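Local atomic coordinates of aminotransferase (Psychrobacter arcticus 273-4, PDB entry 3IF2), a protein that probably acts as a pyridoxal 5'-phosphate-dependent aminotransferase, perhaps transferring an amino group between valine and pyruvate. Residues T15-S18 against Q19-D23; L51-E54 against T55-L59; I393-S396 against E397-F400. All coordinates share one frame; numbering follows the deposited sequence.

Contact 1: T15-S18 against Q19-D23; sequences TGIS and QLMDD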
ATOM      1  N   THR A  15      20.546   7.113  -3.376  1.00 57.90           N
ATOM      2  CA  THR A  15      20.459   8.585  -3.420  1.00 57.12           C
ATOM      3  C   THR A  15      20.975   9.131  -2.079  1.00 56.39           C
ATOM      4  O   THR A  15      21.430   8.367  -1.223  1.00 57.67           O
ATOM      5  CB  THR A  15      19.006   9.060  -3.657  1.00 57.35           C
ATOM      6  OG1 THR A  15      18.158   8.591  -2.595  1.00 57.69           O
ATOM      7  CG2 THR A  15      18.476   8.548  -4.984  1.00 57.19           C
ATOM      8  N   GLY A  16      20.950  10.449  -1.907  1.00 55.08           N
ATOM      9  CA  GLY A  16      21.285  11.076  -0.620  1.00 53.72           C
ATOM     10  C   GLY A  16      20.214  10.756   0.432  1.00 52.30           C
ATOM     11  O   GLY A  16      20.542  10.562   1.607  1.00 51.47           O
ATOM     12  N   ILE A  17      18.945  10.694  -0.008  1.00 50.76           N
ATOM     13  CA  ILE A  17      17.789  10.369   0.847  1.00 49.37           C
ATOM     14  C   ILE A  17      17.855   8.901   1.313  1.00 49.83           C
ATOM     15  O   ILE A  17      17.690   8.650   2.499  1.00 49.50           O
ATOM     16  CB  ILE A  17      16.411  10.746   0.169  1.00 48.00           C
ATOM     17  CG1 ILE A  17      16.321  12.276   0.001  1.00 47.28           C
ATOM     18  CG2 ILE A  17      15.196  10.217   0.979  1.00 46.87           C
ATOM     19  CD1 ILE A  17      15.145  12.770  -0.813  1.00 46.99           C
ATOM     20  N   SER A  18      18.142   7.951   0.415  1.00 50.45           N
ATOM     21  CA  SER A  18      18.267   6.528   0.821  1.00 50.38           C
ATOM     22  C   SER A  18      19.439   6.308   1.829  1.00 50.33           C
ATOM     23  O   SER A  18      19.268   5.556   2.790  1.00 49.35           O
ATOM     24  CB  SER A  18      18.354   5.566  -0.378  1.00 49.76           C
ATOM     25  OG  SER A  18      19.609   5.638  -1.018  1.00 50.24           O
ATOM     26  N   GLN A  19      20.582   6.980   1.624  1.00 50.57           N
ATOM     27  CA  GLN A  19      21.731   6.895   2.563  1.00 51.34           C
ATOM     28  C   GLN A  19      21.406   7.531   3.931  1.00 51.05           C
ATOM     29  O   GLN A  19      21.790   6.995   4.967  1.00 51.24           O
ATOM     30  CB  GLN A  19      23.041   7.436   1.940  1.00 52.19           C
ATOM     31  CG  GLN A  19      23.666   6.427   0.940  1.00 53.54           C
ATOM     32  CD  GLN A  19      24.805   6.976   0.041  1.00 54.36           C
ATOM     33  OE1 GLN A  19      25.344   8.069   0.256  1.00 54.96           O
ATOM     34  NE2 GLN A  19      25.167   6.192  -0.978  1.00 54.18           N
ATOM     35  N   LEU A  20      20.669   8.636   3.930  1.00 50.87           N
ATOM     36  CA  LEU A  20      20.201   9.264   5.169  1.00 51.38           C
ATOM     37  C   LEU A  20      19.204   8.308   5.863  1.00 52.82           C
ATOM     38  O   LEU A  20      19.344   8.045   7.053  1.00 53.26           O
ATOM     39  CB  LEU A  20      19.557  10.637   4.882  1.00 50.75           C
ATOM     40  CG  LEU A  20      19.025  11.524   6.025  1.00 50.55           C
ATOM     41  CD1 LEU A  20      20.146  12.065   6.930  1.00 49.63           C
ATOM     42  CD2 LEU A  20      18.204  12.677   5.458  1.00 49.94           C
HETATM   43  N   MSE A  21      18.234   7.773   5.112  1.00 54.24           N
HETATM   44  CA  MSE A  21      17.242   6.824   5.654  1.00 55.82           C
HETATM   45  C   MSE A  21      17.868   5.545   6.220  1.00 55.46           C
HETATM   46  O   MSE A  21      17.358   5.006   7.198  1.00 55.44           O
HETATM   47  CB  MSE A  21      16.130   6.488   4.633  1.00 57.53           C
HETATM   48  CG  MSE A  21      15.194   7.665   4.289  1.00 59.39           C
HETATM   49 SE   MSE A  21      14.470   8.612   5.867  0.75 62.90          SE
HETATM   50  CE  MSE A  21      13.241   7.139   6.481  1.00 61.95           C
ATOM     51  N   ASP A  22      18.969   5.089   5.622  1.00 55.33           N
ATOM     52  CA  ASP A  22      19.722   3.926   6.121  1.00 55.42           C
ATOM     53  C   ASP A  22      20.382   4.232   7.471  1.00 55.88           C
ATOM     54  O   ASP A  22      20.272   3.430   8.400  1.00 56.12           O
ATOM     55  CB  ASP A  22      20.788   3.441   5.108  1.00 55.02           C
ATOM     56  CG  ASP A  22      20.184   2.772   3.863  1.00 54.61           C
ATOM     57  OD1 ASP A  22      19.073   2.201   3.922  1.00 54.46           O
ATOM     58  OD2 ASP A  22      20.841   2.811   2.809  1.00 54.60           O
ATOM     59  N   ASP A  23      21.046   5.384   7.576  1.00 56.14           N
ATOM     60  CA  ASP A  23      21.676   5.817   8.843  1.00 56.73           C
ATOM     61  C   ASP A  23      20.658   5.991   9.987  1.00 57.37           C
ATOM     62  O   ASP A  23      20.942   5.641  11.133  1.00 56.73           O
ATOM     63  CB  ASP A  23      22.463   7.115   8.644  1.00 56.57           C
ATOM     64  CG  ASP A  23      23.681   6.944   7.754  1.00 56.55           C
ATOM     65  OD1 ASP A  23      23.981   5.820   7.304  1.00 56.85           O
ATOM     66  OD2 ASP A  23      24.358   7.949   7.495  1.00 56.68           O
TER
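The carboxylate of D22 presents one flat face to the backbone oxygen of S18, with CG 3.1 Å from S18 O, while the amide of Q19 turns a face to the backbone oxygen of T15, with CD 3.9 Å from T15 O. Both lie on the first turns of helix 16-29, which opens with a capping box. At the N-cap, OG1 of T15 accepts from S18 N over 3.1 Å in an almost straight bond (168°), and OG of S18 accepts in return from T15 N at 2.9 Å, a more bent bond. With chi1 at 74°, S18 OG sits between its own backbone N and carbonyl carbon, from where it can reach back past the start of the helix. Regular i to i+4 bonds follow, among them L20 N to G16 O and D22 N to S18 O. L20 is the buried residue of the stretch. On another flank I17 and selenomethionine M21 run side by side, and the side chain of M21 comes within about 8 Å of that of the cofactor-binding Y155. Here I17 CG2 lies 4.2 Å from M21 CG, the branch being anti to the backbone N of I17.

Contact 2: L51-E54 against T55-L59; sequences LFLE and TYKAL
The carbonyl oxygen of L51 is gripped twice by T55, from opposite faces of its plane: T55 N donates at 3.0 Å, the regular bond of helix 46-60, and T55 OG1 donates at 2.9 Å. A chi1 of -52° sets the hydroxyl of T55 beside its own backbone N and so swings it back along the helix toward that oxygen. With its proton committed to L51 O, OG1 accepts from a water 2.7 Å away, and the same water gives its other, longer bond to E54 OE2 at 3.3 Å. The carboxylate of E54 has a stronger partner in R324, to which OE2 forms a salt bridge. CD1 of L51 lies 3.9 Å from T55 OG1, and both residues also pack on L319 of helix 311-321. On another side of the helix, L53 CG meets K57 CE at 4.1 Å, and L53 CD1 approaches the Y56 ring obliquely, 4.3 Å from CD2. That ring stacks on Y56 of the second subunit, and its OH is hydrogen-bonded to the backbone O of that Y56 of the second subunit, so this flank forms part of the dimer interface. The chemistry thus divides the helix: the bonds from L51 O through T55 OG1 and a water to E54 make the T55 hydroxyl both donor and acceptor, whereas the flank facing the second subunit relies on packing and ring stacking, with the Y56 hydroxyl adding a hydrogen bond.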
ATOM      1  N   LEU A  51      -7.625   6.180  25.037  1.00 31.74           N
ATOM      2  CA  LEU A  51      -8.835   6.224  24.197  1.00 32.52           C
ATOM      3  C   LEU A  51      -8.796   5.156  23.087  1.00 32.60           C
ATOM      4  O   LEU A  51      -9.805   4.495  22.815  1.00 32.63           O
ATOM      5  CB  LEU A  51      -9.058   7.607  23.592  1.00 33.11           C
ATOM      6  CG  LEU A  51     -10.236   7.808  22.609  1.00 33.47           C
ATOM      7  CD1 LEU A  51     -11.581   7.260  23.133  1.00 33.67           C
ATOM      8  CD2 LEU A  51     -10.334   9.284  22.261  1.00 33.31           C
ATOM      9  N   PHE A  52      -7.631   5.020  22.452  1.00 32.09           N
ATOM     10  CA  PHE A  52      -7.419   3.998  21.455  1.00 32.23           C
ATOM     11  C   PHE A  52      -7.612   2.590  22.015  1.00 31.72           C
ATOM     12  O   PHE A  52      -8.284   1.782  21.371  1.00 32.76           O
ATOM     13  CB  PHE A  52      -6.035   4.115  20.770  1.00 32.24           C
ATOM     14  CG  PHE A  52      -5.864   5.335  19.853  1.00 32.15           C
ATOM     15  CD1 PHE A  52      -6.953   5.980  19.210  1.00 31.44           C
ATOM     16  CD2 PHE A  52      -4.579   5.757  19.533  1.00 31.93           C
ATOM     17  CE1 PHE A  52      -6.751   7.070  18.367  1.00 31.38           C
ATOM     18  CE2 PHE A  52      -4.381   6.845  18.667  1.00 32.44           C
ATOM     19  CZ  PHE A  52      -5.477   7.498  18.084  1.00 31.63           C
ATOM     20  N   LEU A  53      -7.054   2.309  23.194  1.00 30.69           N
ATOM     21  CA  LEU A  53      -7.185   0.974  23.812  1.00 31.12           C
ATOM     22  C   LEU A  53      -8.632   0.644  24.126  1.00 31.56           C
ATOM     23  O   LEU A  53      -9.078  -0.470  23.879  1.00 32.69           O
ATOM     24  CB  LEU A  53      -6.326   0.837  25.090  1.00 30.64           C
ATOM     25  CG  LEU A  53      -6.170  -0.560  25.693  1.00 29.72           C
ATOM     26  CD1 LEU A  53      -5.864  -1.637  24.615  1.00 28.84           C
ATOM     27  CD2 LEU A  53      -5.130  -0.540  26.788  1.00 28.59           C
ATOM     28  N   GLU A  54      -9.362   1.631  24.642  1.00 32.20           N
ATOM     29  CA  GLU A  54     -10.806   1.505  24.914  1.00 32.92           C
ATOM     30  C   GLU A  54     -11.580   1.173  23.640  1.00 31.14           C
ATOM     31  O   GLU A  54     -12.411   0.266  23.637  1.00 31.13           O
ATOM     32  CB  GLU A  54     -11.342   2.796  25.554  1.00 33.98           C
ATOM     33  CG  GLU A  54     -12.866   2.974  25.627  1.00 35.08           C
ATOM     34  CD  GLU A  54     -13.211   4.347  26.155  1.00 37.03           C
ATOM     35  OE1 GLU A  54     -12.870   4.624  27.327  1.00 38.52           O
ATOM     36  OE2 GLU A  54     -13.797   5.153  25.398  1.00 38.42           O
ATOM     37  N   THR A  55     -11.314   1.926  22.583  1.00 29.67           N
ATOM     38  CA  THR A  55     -11.991   1.700  21.298  1.00 29.71           C
ATOM     39  C   THR A  55     -11.699   0.276  20.770  1.00 29.24           C
ATOM     40  O   THR A  55     -12.621  -0.438  20.403  1.00 28.58           O
ATOM     41  CB  THR A  55     -11.619   2.768  20.256  1.00 28.47           C
ATOM     42  OG1 THR A  55     -11.823   4.074  20.819  1.00 29.20           O
ATOM     43  CG2 THR A  55     -12.463   2.621  19.027  1.00 27.53           C
ATOM     44  N   TYR A  56     -10.420  -0.109  20.806  1.00 28.72           N
ATOM     45  CA  TYR A  56      -9.932  -1.434  20.402  1.00 28.52           C
ATOM     46  C   TYR A  56     -10.667  -2.572  21.100  1.00 29.83           C
ATOM     47  O   TYR A  56     -11.068  -3.541  20.451  1.00 29.31           O
ATOM     48  CB  TYR A  56      -8.448  -1.532  20.741  1.00 28.56           C
ATOM     49  CG  TYR A  56      -7.745  -2.820  20.390  1.00 27.18           C
ATOM     50  CD1 TYR A  56      -7.144  -2.973  19.149  1.00 28.00           C
ATOM     51  CD2 TYR A  56      -7.626  -3.849  21.310  1.00 26.54           C
ATOM     52  CE1 TYR A  56      -6.480  -4.141  18.810  1.00 28.55           C
ATOM     53  CE2 TYR A  56      -6.961  -5.038  20.991  1.00 27.41           C
ATOM     54  CZ  TYR A  56      -6.381  -5.183  19.735  1.00 28.03           C
ATOM     55  OH  TYR A  56      -5.690  -6.326  19.411  1.00 27.81           O
ATOM     56  N   LYS A  57     -10.806  -2.455  22.423  1.00 30.33           N
ATOM     57  CA  LYS A  57     -11.518  -3.445  23.212  1.00 30.62           C
ATOM     58  C   LYS A  57     -12.989  -3.486  22.799  1.00 30.62           C
ATOM     59  O   LYS A  57     -13.518  -4.584  22.534  1.00 30.64           O
ATOM     60  CB  LYS A  57     -11.389  -3.167  24.712  1.00 31.58           C
ATOM     61  CG  LYS A  57     -10.014  -3.386  25.291  1.00 32.19           C
ATOM     62  CD  LYS A  57      -9.945  -2.932  26.735  1.00 33.58           C
ATOM     63  CE  LYS A  57      -8.608  -3.334  27.408  1.00 35.11           C
ATOM     64  NZ  LYS A  57      -8.414  -4.830  27.622  1.00 35.92           N
ATOM     65  N   ALA A  58     -13.624  -2.310  22.706  1.00 30.14           N
ATOM     66  CA  ALA A  58     -15.039  -2.210  22.329  1.00 30.49           C
ATOM     67  C   ALA A  58     -15.316  -2.909  20.993  1.00 32.13           C
ATOM     68  O   ALA A  58     -16.280  -3.669  20.909  1.00 33.26           O
ATOM     69  CB  ALA A  58     -15.532  -0.766  22.302  1.00 28.12           C
ATOM     70  N   LEU A  59     -14.468  -2.687  19.978  1.00 33.82           N
ATOM     71  CA  LEU A  59     -14.598  -3.376  18.671  1.00 35.66           C
ATOM     72  C   LEU A  59     -14.489  -4.915  18.728  1.00 36.56           C
ATOM     73  O   LEU A  59     -15.001  -5.586  17.845  1.00 37.68           O
ATOM     74  CB  LEU A  59     -13.596  -2.867  17.646  1.00 36.07           C
ATOM     75  CG  LEU A  59     -13.755  -1.436  17.173  1.00 37.06           C
ATOM     76  CD1 LEU A  59     -12.675  -1.233  16.110  1.00 38.49           C
ATOM     77  CD2 LEU A  59     -15.147  -1.141  16.614  1.00 36.55           C
TER
HETATM   78  O   HOH W   1     -14.094   4.721  22.184  1.00 37.95           O

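Contact 3: I393-S396 against E397-F400; sequences IVPS and EYFF
The backbone leaves strand 394-395, an edge strand of its mixed sheet, through a type I beta turn, S396 to F399, closed by F399 N donating to S396 O at 3.1 Å from well above the carbonyl plane. The turn folds the F399 ring back against the strand. V394 and F399 cross at about a right angle, and CG1 of V394, carried anti to its backbone N (chi1 -169°), meets the ring edge 3.5 Å from CE2. The backbone oxygen of P395 lies at the same edge, also 3.5 Å from F399 CE2. This ring comes within about 4 Å of the side chain of N217, which binds the pyridoxal phosphate, so the turn borders the cofactor site. Replacing F399 with an alanine would probably leave V394 CG1 without its aromatic partner and open a gap beside N217. P395 CG approaches the Y398 ring obliquely, 3.6 Å from CE2, while CG of E397 stands over the centre of one face of that ring. S396 OG is hydrogen-bonded to the backbone oxygens of A411 and C414 and to T379 OG1. The S396 carbonyl oxygen also lies near the plane of the F400 ring, at its edge, 3.3 Å from CE1.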
ATOM      1  N   ILE A 393      19.915  14.374  13.795  1.00 36.92           N
ATOM      2  CA  ILE A 393      18.973  15.378  13.299  1.00 35.75           C
ATOM      3  C   ILE A 393      18.895  15.159  11.780  1.00 34.72           C
ATOM      4  O   ILE A 393      19.492  14.220  11.285  1.00 34.87           O
ATOM      5  CB  ILE A 393      19.387  16.820  13.749  1.00 36.01           C
ATOM      6  CG1 ILE A 393      20.806  17.229  13.305  1.00 35.70           C
ATOM      7  CG2 ILE A 393      19.342  16.911  15.276  1.00 35.74           C
ATOM      8  CD1 ILE A 393      21.002  17.464  11.827  1.00 35.60           C
ATOM      9  N   VAL A 394      18.145  15.977  11.046  1.00 34.56           N
ATOM     10  CA  VAL A 394      18.083  15.871   9.575  1.00 34.14           C
ATOM     11  C   VAL A 394      18.637  17.176   8.944  1.00 34.12           C
ATOM     12  O   VAL A 394      18.190  18.271   9.313  1.00 33.07           O
ATOM     13  CB  VAL A 394      16.664  15.570   9.069  1.00 34.34           C
ATOM     14  CG1 VAL A 394      16.696  15.199   7.585  1.00 34.37           C
ATOM     15  CG2 VAL A 394      16.054  14.403   9.850  1.00 34.96           C
ATOM     16  N   PRO A 395      19.614  17.066   8.004  1.00 34.06           N
ATOM     17  CA  PRO A 395      20.159  18.281   7.360  1.00 33.49           C
ATOM     18  C   PRO A 395      19.185  18.853   6.320  1.00 33.06           C
ATOM     19  O   PRO A 395      18.398  18.108   5.721  1.00 33.29           O
ATOM     20  CB  PRO A 395      21.458  17.790   6.715  1.00 33.30           C
ATOM     21  CG  PRO A 395      21.190  16.390   6.354  1.00 33.79           C
ATOM     22  CD  PRO A 395      20.178  15.846   7.382  1.00 34.16           C
ATOM     23  N   SER A 396      19.236  20.166   6.136  1.00 32.54           N
ATOM     24  CA  SER A 396      18.333  20.884   5.232  1.00 33.23           C
ATOM     25  C   SER A 396      18.422  20.615   3.729  1.00 34.58           C
ATOM     26  O   SER A 396      17.428  20.806   3.030  1.00 33.98           O
ATOM     27  CB  SER A 396      18.503  22.397   5.437  1.00 33.69           C
ATOM     28  OG  SER A 396      19.879  22.820   5.389  1.00 32.55           O
ATOM     29  N   GLU A 397      19.575  20.176   3.225  1.00 36.10           N
ATOM     30  CA  GLU A 397      19.721  19.997   1.786  1.00 37.88           C
ATOM     31  C   GLU A 397      18.772  18.991   1.105  1.00 37.40           C
ATOM     32  O   GLU A 397      18.653  19.027  -0.111  1.00 36.46           O
ATOM     33  CB  GLU A 397      21.176  19.760   1.391  1.00 40.13           C
ATOM     34  CG  GLU A 397      21.785  18.421   1.749  1.00 42.45           C
ATOM     35  CD  GLU A 397      23.210  18.311   1.206  1.00 44.00           C
ATOM     36  OE1 GLU A 397      24.127  18.948   1.797  1.00 45.80           O
ATOM     37  OE2 GLU A 397      23.395  17.601   0.182  1.00 44.57           O
ATOM     38  N   TYR A 398      18.092  18.137   1.876  1.00 37.50           N
ATOM     39  CA  TYR A 398      17.134  17.159   1.329  1.00 37.64           C
ATOM     40  C   TYR A 398      15.671  17.623   1.287  1.00 36.49           C
ATOM     41  O   TYR A 398      14.814  16.873   0.805  1.00 35.69           O
ATOM     42  CB  TYR A 398      17.239  15.823   2.092  1.00 39.05           C
ATOM     43  CG  TYR A 398      18.642  15.259   2.098  1.00 40.69           C
ATOM     44  CD1 TYR A 398      19.309  14.974   0.886  1.00 40.95           C
ATOM     45  CD2 TYR A 398      19.326  15.015   3.304  1.00 41.47           C
ATOM     46  CE1 TYR A 398      20.635  14.463   0.872  1.00 41.72           C
ATOM     47  CE2 TYR A 398      20.654  14.489   3.304  1.00 41.93           C
ATOM     48  CZ  TYR A 398      21.295  14.221   2.082  1.00 42.12           C
ATOM     49  OH  TYR A 398      22.572  13.715   2.068  1.00 42.74           O
ATOM     50  N   PHE A 399      15.389  18.847   1.739  1.00 35.71           N
ATOM     51  CA  PHE A 399      14.021  19.374   1.802  1.00 35.88           C
ATOM     52  C   PHE A 399      13.697  20.401   0.718  1.00 36.08           C
ATOM     53  O   PHE A 399      12.803  21.217   0.895  1.00 37.69           O
ATOM     54  CB  PHE A 399      13.739  19.952   3.211  1.00 35.92           C
ATOM     55  CG  PHE A 399      13.763  18.935   4.309  1.00 34.60           C
ATOM     56  CD1 PHE A 399      12.610  18.256   4.673  1.00 34.70           C
ATOM     57  CD2 PHE A 399      14.930  18.679   4.996  1.00 34.76           C
ATOM     58  CE1 PHE A 399      12.615  17.304   5.714  1.00 34.96           C
ATOM     59  CE2 PHE A 399      14.962  17.748   6.034  1.00 35.86           C
ATOM     60  CZ  PHE A 399      13.793  17.045   6.397  1.00 35.43           C
ATOM     61  N   PHE A 400      14.377  20.329  -0.420  1.00 36.26           N
ATOM     62  CA  PHE A 400      14.143  21.228  -1.547  1.00 36.18           C
ATOM     63  C   PHE A 400      13.992  20.351  -2.794  1.00 37.39           C
ATOM     64  O   PHE A 400      14.938  20.219  -3.564  1.00 38.18           O
ATOM     65  CB  PHE A 400      15.311  22.215  -1.675  1.00 35.53           C
ATOM     66  CG  PHE A 400      15.483  23.140  -0.489  1.00 33.71           C
ATOM     67  CD1 PHE A 400      16.267  22.765   0.601  1.00 33.50           C
ATOM     68  CD2 PHE A 400      14.879  24.388  -0.475  1.00 32.98           C
ATOM     69  CE1 PHE A 400      16.444  23.633   1.709  1.00 33.29           C
ATOM     70  CE2 PHE A 400      15.051  25.266   0.609  1.00 32.88           C
ATOM     71  CZ  PHE A 400      15.832  24.883   1.708  1.00 32.80           C
TER

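How the contacts relate
Contacts 1 and 3 adjoin, their centres about 11 Å apart: L20 of helix 16-29 fits against the strand and turn, with L20 CD2 3.4 Å from Y398 CD2 and 3.6 Å from V394 CG1. Contact 1 is largely at the surface and polar, an N-terminal cap with L20 as its buried residue, whereas contact 3 is buried and dominated by aromatic and aliphatic groups. Contact 2 stands apart, about 21 Å from contact 1 and 24 Å from contact 3 between nearest atoms, and on the opposite side of the chain's centre from contact 3. Partly buried, it combines a water-linked polar side with a subunit interface, while the other two touch no second chain.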